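Local coordinates for protein methylocystis parvus OBBP MbnE (PDB 5ICQ) that probably binds the copper-chelating peptide methanobactin in the periplasm, as a solute-binding protein of a methanobactin transport system, at residues 445-456 against 472-483. Sequence-based numbering, arbitrary orientation.
Sequences SFEIMVKDRDQE and EVRVRLVDEVQY
Lys451 CB sits over the centre of the Tyr483 ring in a CH-pi contact, 3.5 Å from the ring centroid and 4° off the normal. CG of Tyr483, anti to the backbone N (chi1 -174°), carries the ring back to the strand end. Met449 CG touches Tyr483 CD1 at 3.7 Å. Met449 SD lies obliquely to the ring, 4.9 Å from the Tyr483 centroid, a Met-aromatic contact. Water 1 accepts from Tyr483 OH and donates to Met449 O and Gln455 OE1. Replacing Tyr483 by an alanine is likely to leave Lys451 and Met449 without their aromatic partner and water 1 without its hydroxyl donor.

The strands 445-450 and 472-477 run parallel. Six backbone hydrogen bonds alternate along the pair, from Phe446 N to Glu472 O up to Val478 N to Val450 O, the last just past strand 472-477. On the face with Phe446, Ile448 and Val450 the packing is close and apolar. Val473 CG1 sits over the Phe446 ring and also reaches Ile448 CD1 at 3.7 Å. Toward Ser445 and Glu472 the opposite face is looser and charged, while Met449 closes its other end against Tyr483. The Arg474 guanidinium lies over the Phe446-Glu447 backbone, and Arg476 is exposed. Glu447 turns its carboxylate to Arg486 in a salt bridge.

The pair forms the strands of a beta-alpha-beta unit. Helix 453-467, N-capped by Asp452, covers the apolar face through Ala459 and Ala463. Helix 480-489 packs on the other face, and strand 494-498 continues the sheet beyond strand 442-450.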
# COMPACT_ATOMS: atom_id res chain seq x y z
N SER A 445 -4.14 33.84 -6.87
CA SER A 445 -3.00 33.17 -7.47
C SER A 445 -2.34 32.25 -6.45
O SER A 445 -2.40 32.49 -5.24
CB SER A 445 -1.98 34.18 -8.03
OG SER A 445 -1.21 34.76 -7.02
N PHE A 446 -1.74 31.18 -6.95
CA PHE A 446 -1.11 30.20 -6.07
C PHE A 446 -0.07 29.42 -6.84
O PHE A 446 0.04 29.53 -8.07
CB PHE A 446 -2.15 29.27 -5.42
CG PHE A 446 -2.76 28.23 -6.35
CD1 PHE A 446 -3.85 28.54 -7.15
CD2 PHE A 446 -2.28 26.92 -6.38
CE1 PHE A 446 -4.44 27.59 -7.97
CE2 PHE A 446 -2.85 25.95 -7.21
CZ PHE A 446 -3.94 26.28 -8.01
N GLU A 447 0.70 28.63 -6.11
CA GLU A 447 1.80 27.87 -6.69
C GLU A 447 1.57 26.39 -6.48
O GLU A 447 1.19 25.97 -5.39
CB GLU A 447 3.12 28.29 -6.04
CG GLU A 447 4.30 27.41 -6.41
CD GLU A 447 5.47 27.65 -5.47
OE1 GLU A 447 6.36 28.45 -5.80
OE2 GLU A 447 5.48 27.04 -4.39
N ILE A 448 1.81 25.59 -7.53
CA ILE A 448 1.86 24.13 -7.40
C ILE A 448 3.32 23.72 -7.35
O ILE A 448 4.05 23.90 -8.33
CB ILE A 448 1.15 23.42 -8.57
CG1 ILE A 448 -0.31 23.86 -8.69
CG2 ILE A 448 1.26 21.87 -8.39
CD1 ILE A 448 -1.02 23.26 -9.92
N MET A 449 3.74 23.12 -6.24
CA MET A 449 5.12 22.65 -6.13
C MET A 449 5.20 21.23 -6.69
O MET A 449 4.41 20.37 -6.30
CB MET A 449 5.58 22.68 -4.67
CG MET A 449 6.95 22.08 -4.45
SD MET A 449 7.48 22.17 -2.71
CE MET A 449 6.45 20.91 -1.94
N VAL A 450 6.16 20.99 -7.59
CA VAL A 450 6.31 19.67 -8.20
C VAL A 450 7.75 19.20 -8.07
O VAL A 450 8.68 19.98 -7.88
CB VAL A 450 5.87 19.64 -9.68
CG1 VAL A 450 4.38 19.96 -9.82
CG2 VAL A 450 6.70 20.62 -10.51
N LYS A 451 7.93 17.88 -8.19
CA LYS A 451 9.24 17.28 -7.98
C LYS A 451 9.87 16.66 -9.22
O LYS A 451 11.07 16.39 -9.20
CB LYS A 451 9.17 16.20 -6.88
CG LYS A 451 8.46 14.93 -7.30
CD LYS A 451 8.65 13.85 -6.23
CE LYS A 451 7.96 12.55 -6.58
NZ LYS A 451 8.32 11.48 -5.60
N ASP A 452 9.12 16.45 -10.30
CA ASP A 452 9.72 15.88 -11.50
C ASP A 452 8.94 16.35 -12.73
O ASP A 452 7.95 17.07 -12.61
CB ASP A 452 9.81 14.35 -11.42
CG ASP A 452 8.46 13.68 -11.21
OD1 ASP A 452 7.45 14.11 -11.79
OD2 ASP A 452 8.42 12.67 -10.48
N ARG A 453 9.40 15.92 -13.92
CA ARG A 453 8.83 16.39 -15.18
C ARG A 453 7.42 15.88 -15.40
O ARG A 453 6.58 16.58 -15.98
CB ARG A 453 9.70 15.94 -16.37
CG ARG A 453 11.05 16.61 -16.53
CD ARG A 453 12.05 16.21 -15.46
NE ARG A 453 11.92 14.81 -15.02
CZ ARG A 453 12.43 14.35 -13.89
NH1 ARG A 453 13.10 15.17 -13.08
NH2 ARG A 453 12.28 13.08 -13.56
N ASP A 454 7.14 14.63 -15.01
CA ASP A 454 5.79 14.11 -15.15
C ASP A 454 4.80 14.94 -14.33
O ASP A 454 3.75 15.35 -14.82
CB ASP A 454 5.74 12.63 -14.75
CG ASP A 454 4.40 11.98 -15.07
OD1 ASP A 454 3.82 12.29 -16.13
OD2 ASP A 454 3.92 11.16 -14.25
N GLN A 455 5.14 15.21 -13.06
CA GLN A 455 4.29 16.08 -12.24
C GLN A 455 4.18 17.47 -12.85
O GLN A 455 3.10 18.08 -12.82
CB GLN A 455 4.85 16.19 -10.83
CG GLN A 455 4.65 14.92 -9.99
CD GLN A 455 4.91 15.17 -8.52
OE1 GLN A 455 5.29 16.27 -8.14
NE2 GLN A 455 4.70 14.15 -7.70
N GLU A 456 5.28 18.02 -13.35
CA GLU A 456 5.25 19.37 -13.91
C GLU A 456 4.29 19.45 -15.09
O GLU A 456 3.53 20.41 -15.22
CB GLU A 456 6.66 19.81 -14.30
CG GLU A 456 6.69 21.26 -14.82
CD GLU A 456 8.08 21.76 -15.20
OE1 GLU A 456 8.39 22.95 -14.98
OE2 GLU A 456 8.87 20.95 -15.71
N GLU A 472 -4.46 32.59 -11.49
CA GLU A 472 -3.04 32.56 -11.84
C GLU A 472 -2.37 31.41 -11.09
O GLU A 472 -2.42 31.36 -9.86
CB GLU A 472 -2.38 33.89 -11.50
CG GLU A 472 -0.87 33.89 -11.66
CD GLU A 472 -0.27 35.24 -11.29
OE1 GLU A 472 -0.69 36.25 -11.88
OE2 GLU A 472 0.61 35.27 -10.40
N VAL A 473 -1.75 30.48 -11.82
CA VAL A 473 -1.14 29.31 -11.20
C VAL A 473 0.32 29.24 -11.64
O VAL A 473 0.61 29.10 -12.83
CB VAL A 473 -1.86 28.01 -11.58
CG1 VAL A 473 -1.26 26.83 -10.80
CG2 VAL A 473 -3.38 28.13 -11.33
N ARG A 474 1.24 29.30 -10.68
CA ARG A 474 2.65 29.13 -10.97
C ARG A 474 3.07 27.70 -10.66
O ARG A 474 2.84 27.20 -9.56
CB ARG A 474 3.47 30.13 -10.16
CG ARG A 474 3.01 31.56 -10.39
CD ARG A 474 3.34 32.49 -9.23
NE ARG A 474 2.27 32.56 -8.23
CZ ARG A 474 2.44 32.30 -6.93
NH1 ARG A 474 3.64 31.95 -6.48
NH2 ARG A 474 1.43 32.39 -6.09
N VAL A 475 3.69 27.03 -11.64
CA VAL A 475 4.16 25.66 -11.46
C VAL A 475 5.66 25.72 -11.26
O VAL A 475 6.39 26.19 -12.14
CB VAL A 475 3.80 24.78 -12.68
CG1 VAL A 475 4.36 23.35 -12.52
CG2 VAL A 475 2.28 24.74 -12.86
N ARG A 476 6.14 25.27 -10.09
CA ARG A 476 7.57 25.36 -9.81
C ARG A 476 8.14 23.99 -9.46
O ARG A 476 7.74 23.36 -8.47
CB ARG A 476 7.87 26.37 -8.69
CG ARG A 476 7.44 27.80 -9.04
CD ARG A 476 7.89 28.25 -10.45
NE ARG A 476 7.32 29.56 -10.81
CZ ARG A 476 6.86 29.91 -12.02
NH1 ARG A 476 6.87 29.04 -13.04
NH2 ARG A 476 6.36 31.13 -12.19
N LEU A 477 9.09 23.55 -10.29
CA LEU A 477 9.83 22.32 -10.07
C LEU A 477 10.97 22.61 -9.10
O LEU A 477 11.79 23.49 -9.37
CB LEU A 477 10.37 21.82 -11.41
CG LEU A 477 11.37 20.68 -11.41
CD1 LEU A 477 10.66 19.44 -10.99
CD2 LEU A 477 11.98 20.51 -12.80
N VAL A 478 11.02 21.91 -7.97
CA VAL A 478 12.05 22.19 -6.98
C VAL A 478 12.90 20.94 -6.79
O VAL A 478 12.43 19.82 -7.00
CB VAL A 478 11.45 22.68 -5.64
CG1 VAL A 478 10.56 23.89 -5.87
CG2 VAL A 478 10.65 21.59 -4.99
N ASP A 479 14.16 21.15 -6.41
CA ASP A 479 15.06 20.01 -6.28
C ASP A 479 14.65 19.14 -5.09
O ASP A 479 13.86 19.54 -4.23
CB ASP A 479 16.52 20.47 -6.15
CG ASP A 479 16.80 21.28 -4.87
OD1 ASP A 479 16.44 20.85 -3.76
OD2 ASP A 479 17.43 22.35 -4.99
N GLU A 480 15.23 17.94 -5.05
CA GLU A 480 14.85 16.92 -4.09
C GLU A 480 14.93 17.41 -2.65
O GLU A 480 14.04 17.13 -1.84
CB GLU A 480 15.76 15.70 -4.27
CG GLU A 480 15.77 14.72 -3.10
CD GLU A 480 16.88 13.68 -3.21
OE1 GLU A 480 16.66 12.63 -3.86
OE2 GLU A 480 17.98 13.91 -2.66
N VAL A 481 15.99 18.13 -2.30
CA VAL A 481 16.19 18.54 -0.91
C VAL A 481 15.13 19.56 -0.50
O VAL A 481 14.53 19.46 0.57
CB VAL A 481 17.61 19.07 -0.70
CG1 VAL A 481 17.71 19.82 0.62
CG2 VAL A 481 18.61 17.93 -0.74
N GLN A 482 14.91 20.57 -1.35
CA GLN A 482 13.91 21.60 -1.06
C GLN A 482 12.50 21.03 -1.06
O GLN A 482 11.66 21.42 -0.23
CB GLN A 482 14.02 22.73 -2.09
CG GLN A 482 15.11 23.74 -1.81
CD GLN A 482 14.83 24.56 -0.56
OE1 GLN A 482 15.71 24.77 0.28
NE2 GLN A 482 13.59 25.04 -0.43
N TYR A 483 12.21 20.12 -1.99
CA TYR A 483 10.89 19.50 -2.06
C TYR A 483 10.58 18.74 -0.77
O TYR A 483 9.49 18.87 -0.20
CB TYR A 483 10.82 18.56 -3.26
CG TYR A 483 9.44 17.97 -3.51
CD1 TYR A 483 8.48 18.68 -4.21
CD2 TYR A 483 9.12 16.69 -3.07
CE1 TYR A 483 7.22 18.15 -4.46
CE2 TYR A 483 7.86 16.15 -3.30
CZ TYR A 483 6.91 16.88 -3.99
OH TYR A 483 5.66 16.35 -4.25
O HOH W 1 4.15 17.70 -6.07
O HOH W 2 12.85 17.35 -7.25
O HOH W 3 4.90 14.05 -4.78
O HOH W 4 6.90 25.24 -14.87